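Local structure of uncharacterized protein conserved in bacteria (Cupriavidus necator, 5DMH) at residues 32-37 / 49-54. The protein catalyses the ATP-dependent phosphorylation of 3-oxo-tetronate to 3-oxo-tetronate 4-phosphate, as a member of the four-carbon acid sugar kinase family. Numbering follows the deposited sequence.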
loop_
_atom_site.group_PDB
_atom_site.type_symbol
_atom_site.label_atom_id
_atom_site.label_comp_id
_atom_site.label_asym_id
_atom_site.label_seq_id
_atom_site.Cartn_x
_atom_site.Cartn_y
_atom_site.Cartn_z
ATOM N N PRO A 32 -1.087 11.877 -18.938
ATOM C CA PRO A 32 -1.685 10.999 -17.923
ATOM C C PRO A 32 -3.084 11.469 -17.523
ATOM O O PRO A 32 -3.357 12.668 -17.512
ATOM C CB PRO A 32 -0.727 11.111 -16.737
ATOM C CG PRO A 32 0.567 11.538 -17.335
ATOM C CD PRO A 32 0.226 12.391 -18.510
ATOM N N LEU A 33 -3.948 10.509 -17.215
ATOM C CA LEU A 33 -5.338 10.770 -16.906
ATOM C C LEU A 33 -5.591 10.723 -15.404
ATOM O O LEU A 33 -6.348 11.522 -14.875
ATOM C CB LEU A 33 -6.201 9.712 -17.570
ATOM C CG LEU A 33 -6.319 9.821 -19.083
ATOM C CD1 LEU A 33 -6.939 8.574 -19.667
ATOM C CD2 LEU A 33 -7.145 11.050 -19.443
ATOM N N LEU A 34 -4.946 9.781 -14.736
ATOM C CA LEU A 34 -5.239 9.480 -13.343
ATOM C C LEU A 34 -4.007 9.611 -12.465
ATOM O O LEU A 34 -2.984 8.966 -12.732
ATOM C CB LEU A 34 -5.773 8.054 -13.236
ATOM C CG LEU A 34 -6.350 7.630 -11.888
ATOM C CD1 LEU A 34 -7.657 8.350 -11.582
ATOM C CD2 LEU A 34 -6.584 6.130 -11.882
ATOM N N GLY A 35 -4.102 10.437 -11.420
ATOM C CA GLY A 35 -2.976 10.667 -10.535
ATOM C C GLY A 35 -3.282 10.128 -9.154
ATOM O O GLY A 35 -4.334 10.419 -8.613
ATOM N N CYS A 36 -2.394 9.301 -8.605
ATOM C CA CYS A 36 -2.684 8.577 -7.384
ATOM C C CYS A 36 -1.601 8.867 -6.364
ATOM O O CYS A 36 -0.434 9.019 -6.706
ATOM C CB CYS A 36 -2.748 7.090 -7.649
ATOM S SG CYS A 36 -3.821 6.626 -9.029
ATOM N N ILE A 37 -2.023 9.006 -5.128
ATOM C CA ILE A 37 -1.138 9.231 -4.014
ATOM C C ILE A 37 -1.365 8.105 -3.033
ATOM O O ILE A 37 -2.467 7.987 -2.490
ATOM C CB ILE A 37 -1.476 10.552 -3.348
ATOM C CG1 ILE A 37 -1.299 11.688 -4.363
ATOM C CG2 ILE A 37 -0.603 10.763 -2.144
ATOM C CD1 ILE A 37 -1.901 12.996 -3.886
ATOM N N ASN A 49 -0.871 -2.320 -9.735
ATOM C CA ASN A 49 -1.212 -3.637 -10.278
ATOM C C ASN A 49 -2.655 -3.679 -10.801
ATOM O O ASN A 49 -2.918 -4.153 -11.905
ATOM C CB ASN A 49 -1.006 -4.695 -9.189
ATOM C CG ASN A 49 -1.359 -6.111 -9.647
ATOM O OD1 ASN A 49 -0.778 -6.656 -10.590
ATOM N ND2 ASN A 49 -2.333 -6.702 -8.971
ATOM N N THR A 50 -3.584 -3.206 -9.979
ATOM C CA THR A 50 -4.982 -3.146 -10.363
ATOM C C THR A 50 -5.210 -2.272 -11.578
ATOM O O THR A 50 -5.964 -2.649 -12.483
ATOM C CB THR A 50 -5.870 -2.691 -9.179
ATOM O OG1 THR A 50 -5.980 -3.797 -8.270
ATOM C CG2 THR A 50 -7.262 -2.308 -9.679
ATOM N N LEU A 51 -4.543 -1.123 -11.636
ATOM C CA LEU A 51 -4.675 -0.266 -12.810
ATOM C C LEU A 51 -4.115 -0.912 -14.086
ATOM O O LEU A 51 -4.763 -0.876 -15.133
ATOM C CB LEU A 51 -4.008 1.082 -12.553
ATOM C CG LEU A 51 -4.737 1.918 -11.510
ATOM C CD1 LEU A 51 -3.854 3.099 -11.123
ATOM C CD2 LEU A 51 -6.075 2.377 -12.025
ATOM N N VAL A 52 -2.924 -1.516 -14.001
ATOM C CA VAL A 52 -2.334 -2.171 -15.161
ATOM C C VAL A 52 -3.215 -3.315 -15.638
ATOM O O VAL A 52 -3.456 -3.469 -16.827
ATOM C CB VAL A 52 -0.916 -2.692 -14.838
ATOM C CG1 VAL A 52 -0.419 -3.653 -15.915
ATOM C CG2 VAL A 52 0.029 -1.506 -14.635
ATOM N N ARG A 53 -3.715 -4.106 -14.696
ATOM C CA ARG A 53 -4.533 -5.262 -15.044
ATOM C C ARG A 53 -5.861 -4.872 -15.658
ATOM O O ARG A 53 -6.505 -5.699 -16.306
ATOM C CB ARG A 53 -4.764 -6.148 -13.824
ATOM C CG ARG A 53 -3.546 -7.042 -13.500
ATOM C CD ARG A 53 -3.587 -7.529 -12.076
ATOM N NE ARG A 53 -4.660 -8.493 -11.777
ATOM C CZ ARG A 53 -4.603 -9.807 -12.014
ATOM N NH1 ARG A 53 -3.564 -10.365 -12.621
ATOM N NH2 ARG A 53 -5.610 -10.573 -11.646
ATOM N N ASN A 54 -6.275 -3.623 -15.451
ATOM C CA ASN A 54 -7.527 -3.141 -16.012
ATOM C C ASN A 54 -7.332 -2.135 -17.133
ATOM O O ASN A 54 -8.266 -1.442 -17.510
ATOM C CB ASN A 54 -8.448 -2.576 -14.927
ATOM C CG ASN A 54 -9.092 -3.667 -14.112
ATOM O OD1 ASN A 54 -10.185 -4.163 -14.445
ATOM N ND2 ASN A 54 -8.414 -4.069 -13.051
#
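L51 packs its forked end against L34 and C36 of the strand: CD2 meets L34 alone, CD1 touches both. CD2 of L51 meets CD2 of L34 at 3.8 Å, the closest approach of the two segments. CD1 of L51 lies against the sulfur of C36, with CD1 and SG 4.1 Å apart, and also reaches CD2 of L34 at 4.1 Å. The two leucine side chains cross at a slant and touch through their terminal methyls. In L34 the CG stands anti to the backbone N (chi1 -170°), and with chi2 at 69° this brings CD2 to the helix. All three residues are buried and the contact is wholly apolar. It packs helix 41-53 onto strand 34-38, which it directly follows in the chain, in the sugar-binding N-terminal domain; L34 and C36, two apart on the strand, turn the same face to the helix. The backbones stay well separated, with CA of L34 and CA of L51 9.8 Å apart. The strand runs parallel between strands 78-82 and 111-115: L51 also touches A78, and V113 packs against both L34 and C36. N54 folds back on the last turn, its ND2 donating a nearly straight bond (173°) to O of T50 at 2.9 Å. The carbonyl oxygen of N54 accepts a bond from R267, while earlier on the helix the N49 amide is held by Q413.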